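Local coordinates for protein GDP-L-fucose synthase (Campylobacter jejuni subsp. jejuni serotype O:2, PDB 7M13) that acts in capsular polysaccharide biosynthesis as an NADP(H)-binding GDP-D-glycero-L-gluco-heptose synthase, at residues Ser9-Ala14 with Glu26-Arg31; Lys264-Asp269 with His325-Lys330. All blocks are in the same frame, centred on the assembly; numbering follows the deposited sequence.

Contact 1: Ser9-Ala14 with Glu26-Arg31; sequences SKIYIA and ENLQKR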
ATOM      1  N   SER B   9      21.049  11.385  23.133  1.00 14.82           N
ATOM      2  CA  SER B   9      20.734  10.887  21.774  1.00 14.31           C
ATOM      3  C   SER B   9      20.022  11.930  20.937  1.00 12.92           C
ATOM      4  O   SER B   9      19.139  12.653  21.428  1.00 14.07           O
ATOM      5  CB  SER B   9      19.881   9.650  21.842  1.00 14.19           C
ATOM      6  OG  SER B   9      20.542   8.571  22.467  1.00 14.62           O
ATOM      7  N   LYS B  10      20.365  12.001  19.651  1.00 13.71           N
ATOM      8  CA  LYS B  10      19.706  12.952  18.748  1.00 14.28           C
ATOM      9  C   LYS B  10      18.388  12.340  18.293  1.00 13.57           C
ATOM     10  O   LYS B  10      18.425  11.314  17.616  1.00 14.53           O
ATOM     11  CB  LYS B  10      20.598  13.321  17.567  1.00 16.13           C
ATOM     12  CG  LYS B  10      20.026  14.479  16.770  1.00 17.12           C
ATOM     13  CD  LYS B  10      21.041  15.073  15.813  1.00 22.63           C
ATOM     14  CE  LYS B  10      20.606  16.356  15.163  1.00 24.97           C
ATOM     15  NZ  LYS B  10      21.764  16.944  14.441  1.00 24.12           N
ATOM     16  N   ILE B  11      17.283  12.989  18.614  1.00 12.85           N
ATOM     17  CA  ILE B  11      15.913  12.460  18.405  1.00 13.36           C
ATOM     18  C   ILE B  11      15.177  13.394  17.475  1.00 13.80           C
ATOM     19  O   ILE B  11      15.014  14.560  17.790  1.00 14.12           O
ATOM     20  CB  ILE B  11      15.158  12.334  19.741  1.00 13.83           C
ATOM     21  CG1 ILE B  11      15.928  11.412  20.671  1.00 15.08           C
ATOM     22  CG2 ILE B  11      13.715  11.881  19.491  1.00 14.77           C
ATOM     23  CD1 ILE B  11      15.404  11.398  22.100  1.00 14.28           C
ATOM     24  N   TYR B  12      14.680  12.874  16.342  1.00 11.75           N
ATOM     25  CA  TYR B  12      13.817  13.620  15.406  1.00 12.98           C
ATOM     26  C   TYR B  12      12.362  13.258  15.671  1.00 12.24           C
ATOM     27  O   TYR B  12      12.035  12.079  15.670  1.00 12.60           O
ATOM     28  CB  TYR B  12      14.250  13.315  13.972  1.00 13.78           C
ATOM     29  CG  TYR B  12      13.348  13.843  12.892  1.00 11.76           C
ATOM     30  CD1 TYR B  12      12.813  15.122  12.924  1.00 12.69           C
ATOM     31  CD2 TYR B  12      12.983  13.010  11.837  1.00 12.34           C
ATOM     32  CE1 TYR B  12      11.987  15.586  11.919  1.00 12.78           C
ATOM     33  CE2 TYR B  12      12.179  13.477  10.820  1.00 14.08           C
ATOM     34  CZ  TYR B  12      11.644  14.737  10.881  1.00 12.99           C
ATOM     35  OH  TYR B  12      10.794  15.164   9.910  1.00 16.21           O
ATOM     36  N   ILE B  13      11.555  14.249  15.982  1.00 12.17           N
ATOM     37  CA  ILE B  13      10.074  14.135  16.027  1.00 14.19           C
ATOM     38  C   ILE B  13       9.537  14.782  14.765  1.00 15.16           C
ATOM     39  O   ILE B  13       9.523  16.006  14.665  1.00 14.25           O
ATOM     40  CB  ILE B  13       9.471  14.739  17.311  1.00 14.93           C
ATOM     41  CG1 ILE B  13      10.098  14.106  18.555  1.00 17.32           C
ATOM     42  CG2 ILE B  13       7.952  14.555  17.318  1.00 15.08           C
ATOM     43  CD1 ILE B  13      11.086  14.968  19.271  1.00 24.21           C
ATOM     44  N   ALA B  14       9.061  13.976  13.819  1.00 13.91           N
ATOM     45  CA  ALA B  14       8.446  14.466  12.579  1.00 15.04           C
ATOM     46  C   ALA B  14       7.034  14.905  12.911  1.00 16.61           C
ATOM     47  O   ALA B  14       6.370  14.157  13.668  1.00 19.45           O
ATOM     48  CB  ALA B  14       8.486  13.390  11.537  1.00 16.19           C
ATOM     49  N   GLU B  26       7.208  17.402  24.754  1.00 18.25           N
ATOM     50  CA  GLU B  26       7.114  17.764  26.204  1.00 21.26           C
ATOM     51  C   GLU B  26       7.543  16.602  27.104  1.00 21.88           C
ATOM     52  O   GLU B  26       8.239  16.830  28.115  1.00 20.79           O
ATOM     53  CB  GLU B  26       5.702  18.229  26.541  1.00 25.30           C
ATOM     54  CG  GLU B  26       5.384  19.577  25.936  1.00 34.80           C
ATOM     55  CD  GLU B  26       3.946  20.023  26.148  1.00 44.40           C
ATOM     56  OE1 GLU B  26       3.109  19.174  26.579  1.00 50.90           O
ATOM     57  OE2 GLU B  26       3.660  21.202  25.842  1.00 44.09           O
ATOM     58  N   ASN B  27       7.095  15.386  26.835  1.00 17.49           N
ATOM     59  CA  ASN B  27       7.391  14.198  27.659  1.00 16.91           C
ATOM     60  C   ASN B  27       8.885  13.833  27.549  1.00 19.28           C
ATOM     61  O   ASN B  27       9.493  13.485  28.563  1.00 21.48           O
ATOM     62  CB  ASN B  27       6.494  13.031  27.267  1.00 18.84           C
ATOM     63  CG  ASN B  27       5.179  13.121  27.997  1.00 21.99           C
ATOM     64  OD1 ASN B  27       5.140  12.750  29.168  1.00 29.01           O
ATOM     65  ND2 ASN B  27       4.168  13.715  27.383  1.00 22.01           N
ATOM     66  N   LEU B  28       9.499  13.944  26.369  1.00 17.45           N
ATOM     67  CA  LEU B  28      10.953  13.696  26.228  1.00 16.13           C
ATOM     68  C   LEU B  28      11.733  14.744  27.051  1.00 16.46           C
ATOM     69  O   LEU B  28      12.594  14.302  27.791  1.00 17.72           O
ATOM     70  CB  LEU B  28      11.313  13.744  24.747  1.00 15.85           C
ATOM     71  CG  LEU B  28      10.878  12.506  23.973  1.00 16.84           C
ATOM     72  CD1 LEU B  28      10.929  12.796  22.500  1.00 16.80           C
ATOM     73  CD2 LEU B  28      11.748  11.308  24.327  1.00 17.17           C
ATOM     74  N   GLN B  29      11.405  16.025  26.908  1.00 18.62           N
ATOM     75  CA  GLN B  29      12.124  17.105  27.656  1.00 19.72           C
ATOM     76  C   GLN B  29      11.992  16.806  29.155  1.00 22.94           C
ATOM     77  O   GLN B  29      13.002  16.911  29.915  1.00 23.41           O
ATOM     78  CB  GLN B  29      11.607  18.460  27.212  1.00 20.95           C
ATOM     79  CG  GLN B  29      12.143  18.856  25.847  1.00 22.70           C
ATOM     80  CD  GLN B  29      11.520  20.099  25.263  1.00 24.85           C
ATOM     81  OE1 GLN B  29      10.408  20.497  25.619  1.00 28.03           O
ATOM     82  NE2 GLN B  29      12.206  20.680  24.302  1.00 25.67           N
ATOM     83  N   LYS B  30      10.809  16.408  29.606  1.00 22.88           N
ATOM     84  CA  LYS B  30      10.563  16.214  31.062  1.00 23.38           C
ATOM     85  C   LYS B  30      11.444  15.081  31.613  1.00 25.04           C
ATOM     86  O   LYS B  30      11.702  15.036  32.844  1.00 25.74           O
ATOM     87  CB  LYS B  30       9.078  15.963  31.336  1.00 26.46           C
ATOM     88  CG  LYS B  30       8.753  15.756  32.812  1.00 31.94           C
ATOM     89  CD  LYS B  30       7.385  15.160  33.103  1.00 36.10           C
ATOM     90  CE  LYS B  30       7.009  15.287  34.566  1.00 39.82           C
ATOM     91  NZ  LYS B  30       5.556  15.534  34.701  1.00 46.65           N
ATOM     92  N   ARG B  31      11.879  14.148  30.776  1.00 19.26           N
ATOM     93  CA  ARG B  31      12.715  12.994  31.138  1.00 19.47           C
ATOM     94  C   ARG B  31      14.198  13.273  30.848  1.00 15.83           C
ATOM     95  O   ARG B  31      14.988  12.334  31.027  1.00 19.62           O
ATOM     96  CB  ARG B  31      12.203  11.760  30.391  1.00 22.38           C
ATOM     97  CG  ARG B  31      10.764  11.426  30.750  1.00 26.00           C
ATOM     98  CD  ARG B  31      10.334  10.297  29.854  1.00 30.79           C
ATOM     99  NE  ARG B  31       8.893  10.188  29.787  1.00 31.24           N
ATOM    100  CZ  ARG B  31       8.256   9.042  29.714  1.00 25.56           C
ATOM    101  NH1 ARG B  31       8.933   7.901  29.711  1.00 27.49           N
ATOM    102  NH2 ARG B  31       6.939   9.043  29.693  1.00 29.98           N
TER
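Ile11, Ile13 and Leu28 form a buried apolar contact between strand 11-14 and helix 19-30. These are the first two elements of a beta-alpha-beta unit in the Rossmann fold of the NAD(P)-dependent epimerase/dehydratase family. Strand 36-37 completes the unit, and its Leu36 touches both isoleucines. Ile11 and Ile13 lie two residues apart on the strand, so both CB atoms point to the same side, toward the helix. Leu28 answers both with a single methyl, CD1. Leu28 CG is anti to the carbonyl carbon, and CD1 is anti to CA (chi2 165°), which extends this methyl toward the strand. The closest CA atoms, Ile11 CA and Leu28 CA, are 9.3 Å apart, and side-chain ends bridge the gap. No hydrogen bond crosses it. Ile255 of helix 247-260 also touches Leu28. The contact lies in the cofactor-binding Rossmann domain. The nearest atoms of the Ile13 side chain are about 4 Å from Gly21, a predicted NADP(+)-binding residue, and about 9 Å from the bound NADP. Ile11 presents CG2, which lies 4.2 Å from Leu28 CD1. Ile13 uses its longer branch instead, meeting the leucine tip to tip, with Ile13 CD1 3.9 Å from Leu28 CD1.

Contact 2: Lys264-Asp269 with His325-Lys330; sequences KDLIKD and HSLGWK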
ATOM      1  N   LYS B 264      13.005  -8.119  17.362  1.00 17.00           N
ATOM      2  CA  LYS B 264      13.229  -9.506  17.851  1.00 18.79           C
ATOM      3  C   LYS B 264      12.172  -9.882  18.904  1.00 18.87           C
ATOM      4  O   LYS B 264      11.761 -11.049  18.906  1.00 21.20           O
ATOM      5  CB  LYS B 264      14.671  -9.671  18.342  1.00 24.14           C
ATOM      6  CG  LYS B 264      15.055  -8.830  19.545  1.00 30.60           C
ATOM      7  CD  LYS B 264      16.357  -9.297  20.187  1.00 38.09           C
ATOM      8  CE  LYS B 264      16.533  -8.797  21.606  1.00 43.24           C
ATOM      9  NZ  LYS B 264      17.597  -7.767  21.674  1.00 48.84           N
ATOM     10  N   ASP B 265      11.651  -8.924  19.682  1.00 17.44           N
ATOM     11  CA  ASP B 265      10.612  -9.202  20.715  1.00 18.33           C
ATOM     12  C   ASP B 265       9.268  -9.521  20.056  1.00 17.10           C
ATOM     13  O   ASP B 265       8.411 -10.159  20.690  1.00 20.10           O
ATOM     14  CB  ASP B 265      10.488  -8.057  21.708  1.00 19.49           C
ATOM     15  CG  ASP B 265      11.794  -7.746  22.434  1.00 23.27           C
ATOM     16  OD1 ASP B 265      12.481  -8.719  22.884  1.00 25.73           O
ATOM     17  OD2 ASP B 265      12.162  -6.564  22.526  1.00 21.36           O
ATOM     18  N   LEU B 266       9.044  -9.029  18.838  1.00 16.44           N
ATOM     19  CA  LEU B 266       7.738  -9.148  18.159  1.00 16.38           C
ATOM     20  C   LEU B 266       7.640 -10.407  17.308  1.00 18.88           C
ATOM     21  O   LEU B 266       6.535 -10.711  16.835  1.00 22.08           O
ATOM     22  CB  LEU B 266       7.557  -7.897  17.286  1.00 15.58           C
ATOM     23  CG  LEU B 266       7.540  -6.610  18.093  1.00 17.33           C
ATOM     24  CD1 LEU B 266       7.572  -5.396  17.175  1.00 16.99           C
ATOM     25  CD2 LEU B 266       6.320  -6.539  18.991  1.00 20.87           C
ATOM     26  N   ILE B 267       8.745 -11.100  17.063  1.00 20.34           N
ATOM     27  CA  ILE B 267       8.681 -12.362  16.282  1.00 23.67           C
ATOM     28  C   ILE B 267       9.105 -13.532  17.186  1.00 27.50           C
ATOM     29  O   ILE B 267       9.228 -14.630  16.655  1.00 35.36           O
ATOM     30  CB  ILE B 267       9.536 -12.237  15.017  1.00 25.00           C
ATOM     31  CG1 ILE B 267      11.025 -12.161  15.352  1.00 24.15           C
ATOM     32  CG2 ILE B 267       9.057 -11.051  14.198  1.00 22.81           C
ATOM     33  CD1 ILE B 267      11.942 -12.221  14.158  1.00 29.10           C
ATOM     34  N   LYS B 268       9.350 -13.278  18.475  1.00 31.82           N
ATOM     35  CA  LYS B 268       9.583 -14.336  19.500  1.00 38.75           C
ATOM     36  C   LYS B 268       8.274 -15.105  19.714  1.00 36.49           C
ATOM     37  O   LYS B 268       7.318 -14.511  20.263  1.00 41.84           O
ATOM     38  CB  LYS B 268      10.088 -13.716  20.807  1.00 40.59           C
ATOM     39  CG  LYS B 268      10.632 -14.711  21.826  1.00 47.39           C
ATOM     40  CD  LYS B 268      11.436 -14.049  22.929  1.00 50.86           C
ATOM     41  CE  LYS B 268      12.671 -13.330  22.420  1.00 54.09           C
ATOM     42  NZ  LYS B 268      13.472 -12.757  23.531  1.00 50.21           N
ATOM     43  N   ASP B 269       8.230 -16.369  19.267  1.00 45.69           N
ATOM     44  CA  ASP B 269       7.047 -17.271  19.365  1.00 48.16           C
ATOM     45  C   ASP B 269       5.813 -16.593  18.752  1.00 45.58           C
ATOM     46  O   ASP B 269       4.688 -16.876  19.208  1.00 44.08           O
ATOM     47  CB  ASP B 269       6.780 -17.680  20.818  1.00 51.89           C
ATOM     48  CG  ASP B 269       8.003 -18.230  21.536  1.00 54.44           C
ATOM     49  OD1 ASP B 269       8.774 -18.983  20.896  1.00 54.94           O
ATOM     50  OD2 ASP B 269       8.184 -17.890  22.724  1.00 54.19           O
ATOM     51  N   HIS B 325       0.169  -5.031  26.377  1.00 12.70           N
ATOM     52  CA  HIS B 325       0.219  -5.391  27.822  1.00 12.04           C
ATOM     53  C   HIS B 325       1.275  -6.468  28.065  1.00 13.46           C
ATOM     54  O   HIS B 325       2.043  -6.327  29.037  1.00 14.98           O
ATOM     55  CB  HIS B 325      -1.143  -5.864  28.312  1.00 12.94           C
ATOM     56  CG  HIS B 325      -2.174  -4.809  28.311  1.00 13.75           C
ATOM     57  ND1 HIS B 325      -3.499  -5.146  28.361  1.00 15.02           N
ATOM     58  CD2 HIS B 325      -2.108  -3.457  28.247  1.00 13.46           C
ATOM     59  CE1 HIS B 325      -4.216  -4.048  28.353  1.00 13.86           C
ATOM     60  NE2 HIS B 325      -3.377  -2.983  28.292  1.00 14.46           N
ATOM     61  N   SER B 326       1.369  -7.463  27.196  1.00 15.41           N
ATOM     62  CA  SER B 326       2.305  -8.608  27.318  1.00 15.39           C
ATOM     63  C   SER B 326       3.746  -8.124  27.195  1.00 18.09           C
ATOM     64  O   SER B 326       4.657  -8.768  27.741  1.00 18.71           O
ATOM     65  CB  SER B 326       1.973  -9.679  26.299  1.00 16.44           C
ATOM     66  OG  SER B 326       2.447  -9.361  24.993  1.00 21.72           O
ATOM     67  N   LEU B 327       3.940  -7.005  26.483  1.00 15.84           N
ATOM     68  CA  LEU B 327       5.274  -6.421  26.215  1.00 16.21           C
ATOM     69  C   LEU B 327       5.624  -5.429  27.318  1.00 17.13           C
ATOM     70  O   LEU B 327       6.773  -4.960  27.296  1.00 17.81           O
ATOM     71  CB  LEU B 327       5.283  -5.764  24.837  1.00 18.13           C
ATOM     72  CG  LEU B 327       5.236  -6.747  23.675  1.00 18.21           C
ATOM     73  CD1 LEU B 327       4.907  -6.039  22.375  1.00 16.44           C
ATOM     74  CD2 LEU B 327       6.581  -7.452  23.538  1.00 19.79           C
ATOM     75  N   GLY B 328       4.709  -5.204  28.259  1.00 15.24           N
ATOM     76  CA  GLY B 328       5.033  -4.552  29.536  1.00 14.84           C
ATOM     77  C   GLY B 328       4.595  -3.110  29.654  1.00 17.27           C
ATOM     78  O   GLY B 328       5.113  -2.412  30.557  1.00 20.15           O
ATOM     79  N   TRP B 329       3.631  -2.666  28.852  1.00 15.86           N
ATOM     80  CA  TRP B 329       3.049  -1.318  28.983  1.00 14.89           C
ATOM     81  C   TRP B 329       1.529  -1.400  29.109  1.00 14.86           C
ATOM     82  O   TRP B 329       0.885  -2.143  28.343  1.00 15.97           O
ATOM     83  CB  TRP B 329       3.434  -0.400  27.803  1.00 13.37           C
ATOM     84  CG  TRP B 329       2.804   0.957  27.920  1.00 14.51           C
ATOM     85  CD1 TRP B 329       3.358   2.047  28.530  1.00 16.68           C
ATOM     86  CD2 TRP B 329       1.495   1.377  27.497  1.00 15.36           C
ATOM     87  NE1 TRP B 329       2.489   3.101  28.484  1.00 16.58           N
ATOM     88  CE2 TRP B 329       1.357   2.740  27.831  1.00 16.02           C
ATOM     89  CE3 TRP B 329       0.464   0.767  26.770  1.00 14.74           C
ATOM     90  CZ2 TRP B 329       0.203   3.471  27.541  1.00 16.47           C
ATOM     91  CZ3 TRP B 329      -0.673   1.488  26.486  1.00 16.48           C
ATOM     92  CH2 TRP B 329      -0.783   2.834  26.828  1.00 18.37           C
ATOM     93  N   LYS B 330       0.971  -0.609  30.005  1.00 16.53           N
ATOM     94  CA  LYS B 330      -0.478  -0.336  30.028  1.00 14.94           C
ATOM     95  C   LYS B 330      -0.681   1.119  30.377  1.00 17.69           C
ATOM     96  O   LYS B 330       0.223   1.781  30.935  1.00 18.91           O
ATOM     97  CB  LYS B 330      -1.230  -1.282  30.977  1.00 18.26           C
ATOM     98  CG  LYS B 330      -0.741  -1.232  32.409  1.00 20.30           C
ATOM     99  CD  LYS B 330      -1.279  -2.353  33.262  1.00 23.68           C
ATOM    100  CE  LYS B 330      -1.097  -2.053  34.732  1.00 26.54           C
ATOM    101  NZ  LYS B 330      -2.235  -1.258  35.243  1.00 29.07           N
TER
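Leu266 and Leu327 cross at about a right angle, and a methyl of each makes the closest touch. Leu266 CD2 lies 3.7 Å from Leu327 CD1. The approaches of the two side chains differ. The CB of Leu327 points toward residues 264-269. Leu266 starts off to the side and reaches across through its outer carbons. The second methyl of Leu327 rests loosely against Asp265, with Leu327 CD2 4.3 Å from Asp265 O and slightly farther from Asp265 CB. The carboxylate of Asp265 is turned to its own chain: OD2 is hydrogen-bonded to the backbone N of Asp262. A magnesium ion lies about 4 Å from the Asp265 side chain, nearest atoms. Leu327 sits where helix 322-326 ends in a Schellman motif. Gly328 takes a positive phi of 104°, and Gly328 N bonds back to His325 O at 3.0 Å. This is plain structural packing, away from the cofactor and the predicted substrate-binding residues. It packs the short, weakly bonded helix around 263-266 against the end of helix 322-326. Ile277 of strand 277-278 touches both leucines, and Tyr256 of helix 247-260 is hydrogen-bonded through OH to Leu327 O.

From the N terminus, contact 1 comes first and closes a short loop. Only 11 residues separate its segments, within one beta-alpha-beta unit. Contact 2 opens much later and spans 55 residues, bringing helix 322-326 back to helix 263-266. The two are in series, neither nested nor crossed. The centres of contact 1 and contact 2 lie about 23 Å apart, and the two do not touch. Helix 247-260 lies beside both. Asp252 of this helix forms a salt bridge with Arg31 of contact 1 and is touched by Trp329 of contact 2. Contact 1 thus ties strand 11-14 to helix 19-30, while contact 2 ties helix 263-266 to the turn after helix 322-326.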